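PDB 1XSZ: guanine nucleotide exchange protein, which probably acts as a guanine nucleotide exchange factor for ADP-ribosylation factor (Arf) GTPases through its Sec7 domain, whose active site is covered by a C-terminal capping domain. Local coordinates for residues 94-97 with 98-102; 60-63 with 64-68; 49-52 with 53-56. One frame throughout, in Å; residues are numbered along the deposited sequence.

Contact 1 (94-97 with 98-102)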
loop_
_atom_site.group_PDB
_atom_site.type_symbol
_atom_site.label_atom_id
_atom_site.label_comp_id
_atom_site.label_asym_id
_atom_site.label_seq_id
_atom_site.Cartn_x
_atom_site.Cartn_y
_atom_site.Cartn_z
ATOM N N ARG A 94 15.650 8.318 3.568
ATOM C CA ARG A 94 16.019 7.964 2.199
ATOM C C ARG A 94 16.449 6.502 2.138
ATOM O O ARG A 94 16.041 5.759 1.242
ATOM C CB ARG A 94 17.156 8.856 1.691
ATOM C CG ARG A 94 17.477 8.637 0.217
ATOM C CD ARG A 94 18.483 9.662 -0.290
ATOM N NE ARG A 94 18.589 9.663 -1.748
ATOM C CZ ARG A 94 19.159 8.698 -2.463
ATOM N NH1 ARG A 94 19.686 7.642 -1.859
ATOM N NH2 ARG A 94 19.202 8.791 -3.785
ATOM N N THR A 95 17.275 6.091 3.093
ATOM C CA THR A 95 17.745 4.713 3.141
ATOM C C THR A 95 16.571 3.754 3.313
ATOM O O THR A 95 16.492 2.714 2.652
ATOM C CB THR A 95 18.741 4.530 4.299
ATOM O OG1 THR A 95 19.909 5.322 4.041
ATOM C CG2 THR A 95 19.132 3.066 4.443
ATOM N N PHE A 96 15.646 4.116 4.191
ATOM C CA PHE A 96 14.478 3.290 4.444
ATOM C C PHE A 96 13.621 3.134 3.183
ATOM O O PHE A 96 13.315 2.016 2.765
ATOM C CB PHE A 96 13.650 3.909 5.577
ATOM C CG PHE A 96 12.376 3.170 5.881
ATOM C CD1 PHE A 96 11.166 3.574 5.314
ATOM C CD2 PHE A 96 12.386 2.065 6.728
ATOM C CE1 PHE A 96 9.981 2.878 5.595
ATOM C CE2 PHE A 96 11.213 1.365 7.012
ATOM C CZ PHE A 96 10.007 1.774 6.444
ATOM N N LEU A 97 13.251 4.249 2.565
ATOM C CA LEU A 97 12.404 4.178 1.377
ATOM C C LEU A 97 13.031 3.419 0.214
ATOM O O LEU A 97 12.333 2.707 -0.512
ATOM C CB LEU A 97 12.004 5.587 0.932
ATOM C CG LEU A 97 11.131 6.346 1.936
ATOM C CD1 LEU A 97 10.999 7.789 1.494
ATOM C CD2 LEU A 97 9.765 5.671 2.064
ATOM N N LYS A 98 14.343 3.552 0.042
ATOM C CA LYS A 98 15.045 2.879 -1.049
ATOM C C LYS A 98 15.173 1.368 -0.837
ATOM O O LYS A 98 15.498 0.627 -1.768
ATOM C CB LYS A 98 16.430 3.522 -1.229
ATOM C CG LYS A 98 17.334 2.858 -2.259
ATOM C CD LYS A 98 18.625 3.653 -2.438
ATOM C CE LYS A 98 19.383 3.797 -1.127
ATOM N NZ LYS A 98 19.810 2.477 -0.580
ATOM N N THR A 99 14.898 0.911 0.380
ATOM C CA THR A 99 14.993 -0.505 0.730
ATOM C C THR A 99 13.896 -1.373 0.103
ATOM O O THR A 99 14.088 -2.571 -0.116
ATOM C CB THR A 99 14.924 -0.687 2.271
ATOM O OG1 THR A 99 16.012 0.015 2.886
ATOM C CG2 THR A 99 15.004 -2.162 2.649
ATOM N N PHE A 100 12.762 -0.762 -0.213
ATOM C CA PHE A 100 11.623 -1.502 -0.746
ATOM C C PHE A 100 11.276 -1.302 -2.206
ATOM O O PHE A 100 11.709 -0.351 -2.851
ATOM C CB PHE A 100 10.336 -1.112 -0.003
ATOM C CG PHE A 100 10.435 -1.140 1.493
ATOM C CD1 PHE A 100 10.917 -0.042 2.205
ATOM C CD2 PHE A 100 10.006 -2.255 2.196
ATOM C CE1 PHE A 100 10.966 -0.065 3.602
ATOM C CE2 PHE A 100 10.050 -2.290 3.586
ATOM C CZ PHE A 100 10.532 -1.190 4.292
ATOM N N LYS A 101 10.482 -2.244 -2.707
ATOM C CA LYS A 101 9.863 -2.102 -4.015
ATOM C C LYS A 101 8.554 -1.667 -3.350
ATOM O O LYS A 101 7.761 -2.479 -2.850
ATOM C CB LYS A 101 9.726 -3.437 -4.748
ATOM C CG LYS A 101 11.006 -3.814 -5.484
ATOM C CD LYS A 101 10.771 -4.840 -6.578
ATOM C CE LYS A 101 12.045 -5.103 -7.369
ATOM N NZ LYS A 101 11.801 -6.055 -8.486
ATOM N N LEU A 102 8.384 -0.355 -3.274
ATOM C CA LEU A 102 7.255 0.238 -2.577
ATOM C C LEU A 102 5.881 -0.080 -3.114
ATOM O O LEU A 102 5.657 -0.065 -4.324
ATOM C CB LEU A 102 7.427 1.756 -2.536
ATOM C CG LEU A 102 8.636 2.287 -1.752
ATOM C CD1 LEU A 102 8.931 3.721 -2.160
ATOM C CD2 LEU A 102 8.374 2.173 -0.259
HETATM O O HOH W 1 18.543 1.154 1.444
HETATM O O HOH W 2 12.079 2.448 -3.199
#
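Phe96 and Phe100 meet in a T-shaped (edge-to-face) stack where helix 89-98 ends. The edge of Phe100 is turned to one face of Phe96, with the planes at 66° and the centroids 4.9 Å apart. Phe100 CE1 leads and comes 3.5 Å from Phe96 CZ, off the ring centre toward the rim. Phe96 CG, anti to its backbone N (chi1 177°), runs beside its carbonyl toward the following residues, where the Phe100 edge meets the ring. Thr99 turns its hydroxyl back onto the helix. Its OG1 donates to Thr95 O at 2.8 Å, while Thr99 N bonds to Phe96 O from above the carbonyl plane. This is the C-terminal end of a Sec7-domain helix, with a threonine hydroxyl taking up a carbonyl of the last turn. Water 1 also donates to Thr95 O and accepts from Lys98 NZ, which the bends in the lysine chain bring round. Arg94 NE bonds to Pro193 O. Leu97 CD2 and Leu102 CD2 make a loose apolar contact at 4.4 Å. Leu112 of helix 106-123 packs on Phe96, Phe100 and Leu102, and Thr79 of helix 69-80 touches Phe96.

Contact 2 (60-63 with 64-68)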
loop_
_atom_site.group_PDB
_atom_site.type_symbol
_atom_site.label_atom_id
_atom_site.label_comp_id
_atom_site.label_asym_id
_atom_site.label_seq_id
_atom_site.Cartn_x
_atom_site.Cartn_y
_atom_site.Cartn_z
ATOM N N VAL A 60 7.680 -9.144 -0.893
ATOM C CA VAL A 60 8.223 -8.853 0.431
ATOM C C VAL A 60 7.624 -7.536 0.925
ATOM O O VAL A 60 7.161 -7.428 2.065
ATOM C CB VAL A 60 9.761 -8.730 0.382
ATOM C CG1 VAL A 60 10.285 -8.162 1.692
ATOM C CG2 VAL A 60 10.375 -10.097 0.139
ATOM N N GLY A 61 7.635 -6.532 0.053
ATOM C CA GLY A 61 7.085 -5.239 0.407
ATOM C C GLY A 61 5.602 -5.327 0.707
ATOM O O GLY A 61 5.099 -4.656 1.609
ATOM N N ASP A 62 4.893 -6.168 -0.038
ATOM C CA ASP A 62 3.466 -6.313 0.180
ATOM C C ASP A 62 3.172 -6.975 1.519
ATOM O O ASP A 62 2.264 -6.565 2.245
ATOM C CB ASP A 62 2.834 -7.128 -0.942
ATOM C CG ASP A 62 1.366 -6.861 -1.062
ATOM O OD1 ASP A 62 1.025 -5.742 -1.492
ATOM O OD2 ASP A 62 0.564 -7.750 -0.709
ATOM N N TYR A 63 3.943 -8.003 1.848
ATOM C CA TYR A 63 3.766 -8.694 3.115
ATOM C C TYR A 63 4.045 -7.735 4.277
ATOM O O TYR A 63 3.248 -7.608 5.208
ATOM C CB TYR A 63 4.725 -9.882 3.211
ATOM C CG TYR A 63 4.586 -10.653 4.503
ATOM C CD1 TYR A 63 3.695 -11.723 4.608
ATOM C CD2 TYR A 63 5.303 -10.276 5.638
ATOM C CE1 TYR A 63 3.522 -12.397 5.815
ATOM C CE2 TYR A 63 5.134 -10.939 6.846
ATOM C CZ TYR A 63 4.245 -11.996 6.927
ATOM O OH TYR A 63 4.081 -12.649 8.126
ATOM N N LEU A 64 5.183 -7.055 4.213
ATOM C CA LEU A 64 5.575 -6.132 5.271
ATOM C C LEU A 64 4.600 -4.990 5.512
ATOM O O LEU A 64 4.446 -4.537 6.645
ATOM C CB LEU A 64 6.961 -5.553 4.975
ATOM C CG LEU A 64 8.132 -6.533 5.112
ATOM C CD1 LEU A 64 9.400 -5.902 4.568
ATOM C CD2 LEU A 64 8.313 -6.916 6.584
ATOM N N SER A 65 3.938 -4.527 4.456
ATOM C CA SER A 65 3.019 -3.401 4.575
ATOM C C SER A 65 1.552 -3.761 4.786
ATOM O O SER A 65 0.699 -2.874 4.791
ATOM C CB SER A 65 3.142 -2.502 3.340
ATOM O OG SER A 65 2.737 -3.194 2.166
ATOM N N SER A 66 1.264 -5.044 4.970
ATOM C CA SER A 66 -0.108 -5.499 5.174
ATOM C C SER A 66 -0.607 -5.180 6.579
ATOM O O SER A 66 0.183 -5.033 7.509
ATOM C CB SER A 66 -0.210 -6.994 4.879
ATOM O OG SER A 66 -0.062 -7.219 3.487
ATOM N N PRO A 67 -1.936 -5.089 6.755
ATOM C CA PRO A 67 -2.533 -4.772 8.055
ATOM C C PRO A 67 -2.618 -5.871 9.111
ATOM O O PRO A 67 -2.787 -5.568 10.295
ATOM C CB PRO A 67 -3.915 -4.257 7.669
ATOM C CG PRO A 67 -4.263 -5.161 6.527
ATOM C CD PRO A 67 -2.977 -5.176 5.712
ATOM N N GLU A 68 -2.512 -7.130 8.704
ATOM C CA GLU A 68 -2.615 -8.232 9.661
ATOM C C GLU A 68 -1.600 -8.132 10.802
ATOM O O GLU A 68 -0.479 -7.654 10.616
ATOM C CB GLU A 68 -2.472 -9.577 8.944
ATOM C CG GLU A 68 -3.639 -9.941 8.021
ATOM C CD GLU A 68 -3.749 -9.035 6.808
ATOM O OE1 GLU A 68 -2.697 -8.668 6.244
ATOM O OE2 GLU A 68 -4.887 -8.706 6.406
HETATM O O HOH W 3 -1.577 -7.471 0.890
#
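Val60 and Leu64 lie one helical turn apart, joined by a nearly straight backbone bond from Leu64 N to Val60 O (2.9 Å, 172° at the hydrogen). Their side chains run side by side and point the same way. Val60 CG1 is anti to its backbone N (chi1 169°) and meets Leu64 CD1 at 3.8 Å. Both residues also touch Phe48 of helix 40-50.

The next two residues, Ser65 and Ser66, fold their hydroxyls back onto the last turn. Ser65 OG sits between its own N and carbonyl carbon (chi1 64°). From there it donates to Gly61 O at 2.8 Å. Ser65 N bonds to the same oxygen, Gly61 O, at 3.1 Å. The two donors come from opposite faces of the carbonyl plane, so Gly61 O is gripped twice by one residue.

This is the C-terminal end of helix 57-64, within the all-helical Sec7 domain. Serine hydroxyls here take up carbonyls of the last turn as the chain leaves helical geometry at Ser65. Ser66 does the same one residue on: its OG donates to Asp62 O at 2.7 Å. Its N bonds to Tyr63 O from well above the carbonyl plane, and Asn71 ND2 is a further donor to Tyr63 O.

Water 3 donates to Asp62 OD2 at 2.7 Å and to Ser66 OG at 3.0 Å. It thus bridges the carboxylate and the hydroxyl; Asp62 OD2 and Ser66 OG are themselves 4.3 Å apart. Asp62 OD1 forms a salt bridge with Lys108 of helix 106-123. Tyr63 CD2 lies obliquely near Leu64 N. The Tyr63 OH bonds to Glu70, and its side chain packs on Ile44 and Val74.

Contact 3 (49-52 with 53-56)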
loop_
_atom_site.group_PDB
_atom_site.type_symbol
_atom_site.label_atom_id
_atom_site.label_comp_id
_atom_site.label_asym_id
_atom_site.label_seq_id
_atom_site.Cartn_x
_atom_site.Cartn_y
_atom_site.Cartn_z
ATOM N N HIS A 49 15.799 -9.605 4.894
ATOM C CA HIS A 49 17.032 -8.834 4.767
ATOM C C HIS A 49 18.151 -9.680 4.162
ATOM O O HIS A 49 18.811 -9.268 3.207
ATOM C CB HIS A 49 17.481 -8.316 6.139
ATOM C CG HIS A 49 16.790 -7.060 6.571
ATOM N ND1 HIS A 49 16.186 -6.928 7.802
ATOM C CD2 HIS A 49 16.648 -5.865 5.951
ATOM C CE1 HIS A 49 15.705 -5.704 7.924
ATOM N NE2 HIS A 49 15.972 -5.038 6.815
ATOM N N GLN A 50 18.357 -10.866 4.723
ATOM C CA GLN A 50 19.410 -11.766 4.261
ATOM C C GLN A 50 19.288 -12.219 2.814
ATOM O O GLN A 50 20.285 -12.291 2.096
ATOM C CB GLN A 50 19.464 -13.012 5.148
ATOM C CG GLN A 50 20.108 -12.814 6.506
ATOM C CD GLN A 50 21.586 -12.495 6.404
ATOM O OE1 GLN A 50 22.288 -13.032 5.547
ATOM N NE2 GLN A 50 22.069 -11.628 7.286
ATOM N N GLN A 51 18.069 -12.521 2.384
ATOM C CA GLN A 51 17.849 -13.025 1.034
ATOM C C GLN A 51 17.228 -12.019 0.074
ATOM O O GLN A 51 16.591 -12.402 -0.907
ATOM C CB GLN A 51 16.967 -14.275 1.105
ATOM C CG GLN A 51 17.482 -15.340 2.070
ATOM C CD GLN A 51 18.756 -16.006 1.587
ATOM O OE1 GLN A 51 19.440 -16.692 2.350
ATOM N NE2 GLN A 51 19.075 -15.819 0.315
ATOM N N ARG A 52 17.433 -10.734 0.338
ATOM C CA ARG A 52 16.857 -9.691 -0.506
ATOM C C ARG A 52 17.186 -9.814 -1.996
ATOM O O ARG A 52 16.396 -9.397 -2.840
ATOM C CB ARG A 52 17.279 -8.312 0.005
ATOM C CG ARG A 52 18.770 -8.071 -0.011
ATOM C CD ARG A 52 19.100 -6.703 0.563
ATOM N NE ARG A 52 20.527 -6.405 0.471
ATOM C CZ ARG A 52 21.479 -7.084 1.105
ATOM N NH1 ARG A 52 21.163 -8.108 1.888
ATOM N NH2 ARG A 52 22.751 -6.744 0.946
ATOM N N LYS A 53 18.342 -10.387 -2.321
ATOM C CA LYS A 53 18.744 -10.544 -3.716
ATOM C C LYS A 53 18.115 -11.758 -4.395
ATOM O O LYS A 53 18.215 -11.913 -5.613
ATOM C CB LYS A 53 20.270 -10.658 -3.815
ATOM C CG LYS A 53 21.025 -9.427 -3.343
ATOM C CD LYS A 53 22.526 -9.637 -3.432
ATOM C CE LYS A 53 23.282 -8.404 -2.969
ATOM N NZ LYS A 53 22.948 -7.207 -3.791
ATOM N N ASN A 54 17.459 -12.608 -3.611
ATOM C CA ASN A 54 16.856 -13.828 -4.140
ATOM C C ASN A 54 15.339 -13.902 -4.046
ATOM O O ASN A 54 14.727 -14.819 -4.591
ATOM C CB ASN A 54 17.446 -15.033 -3.408
ATOM C CG ASN A 54 18.956 -15.077 -3.488
ATOM O OD1 ASN A 54 19.639 -15.266 -2.479
ATOM N ND2 ASN A 54 19.485 -14.906 -4.691
ATOM N N LEU A 55 14.734 -12.941 -3.360
ATOM C CA LEU A 55 13.288 -12.935 -3.171
ATOM C C LEU A 55 12.548 -11.930 -4.044
ATOM O O LEU A 55 13.123 -10.952 -4.511
ATOM C CB LEU A 55 12.963 -12.624 -1.708
ATOM C CG LEU A 55 13.461 -13.593 -0.633
ATOM C CD1 LEU A 55 13.382 -12.910 0.722
ATOM C CD2 LEU A 55 12.633 -14.868 -0.647
ATOM N N ASP A 56 11.263 -12.198 -4.254
ATOM C CA ASP A 56 10.383 -11.315 -5.008
ATOM C C ASP A 56 10.158 -10.153 -4.040
ATOM O O ASP A 56 9.388 -10.271 -3.082
ATOM C CB ASP A 56 9.068 -12.046 -5.303
ATOM C CG ASP A 56 7.999 -11.144 -5.896
ATOM O OD1 ASP A 56 6.958 -11.684 -6.327
ATOM O OD2 ASP A 56 8.182 -9.911 -5.931
HETATM O O HOH W 4 20.523 -11.493 -0.678
HETATM O O HOH W 5 15.397 -9.785 -5.374
#
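Gln51 meets Asn54 and Leu55 in the turn after helix 40-50, and its side chain can be followed outward. Gln51 CB packs on Leu55, 3.9 Å from CD1 and nearly as close to CG. CG lies beside the backbone N, and the chain bends again at chi2. The bends bring the amide back over the turn toward Asn54. The two side chains cross there, with their amide planes 30° apart. At the tip, Gln51 NE2 stands 2.9 Å from Asn54 OD1, but the angle is too poor for a hydrogen bond. The side chain also rests on Gln11 and Ile15 of helix 11-20.

The Gln51 carbonyl holds the turn from the backbone. Asn54 N donates to Gln51 O at 2.8 Å from above the carbonyl plane, closing a type I beta turn over residues 51 to 54. Leu55 N adds a weak bond to the same oxygen. Leu55 CG lies 3.4 Å from Gln51 O, so apolar side chain also covers this acceptor.

Arg52 runs back along the helix end. Its CG sits between the backbone N and the carbonyl carbon (chi1 61°), which starts the chain backward. The extended remainder carries Arg52 NH1 to His49 O at 2.9 Å, with that oxygen in the guanidinium plane. Lys53 CE lies over one face of the guanidinium. Water 4 links Gln50 O to Lys53 N, and water 5 donates to Arg52 O and Leu55 O.

The chemistry is mainly that of a helix end. Arg52 NH1 takes up His49 O, and water 4 takes up Gln50 O. Gln51 O and the carbonyls on water 5 belong to the turn. The positive charge of Arg52 beside the C-terminal end of helix 40-50 would probably be favourable. The like charge of Lys53, with NZ 4.8 Å from Arg52 NH2, may weaken this.

From the N terminus, contact 3 comes first and turns the chain from helix 40-50 into helix 57-64. Contact 2 follows at the far end of helix 57-64 and leads into helix 69-80. Contact 1 is last, closing helix 89-98 before helix 106-123. All three are local helix ends in series; none nests in or crosses another. They meet in space through helix 57-64. Its Val60 CG2 packs on Leu55 CB of contact 3 at 4.1 Å, and its Leu64 CD1 on Phe100 CE2 of contact 1 at 3.8 Å. Contacts 1 and 3 do not touch; their nearest atoms are about 5 Å apart. Together they join the ends of helices 40-50, 57-64 and 89-98 within the Sec7 domain.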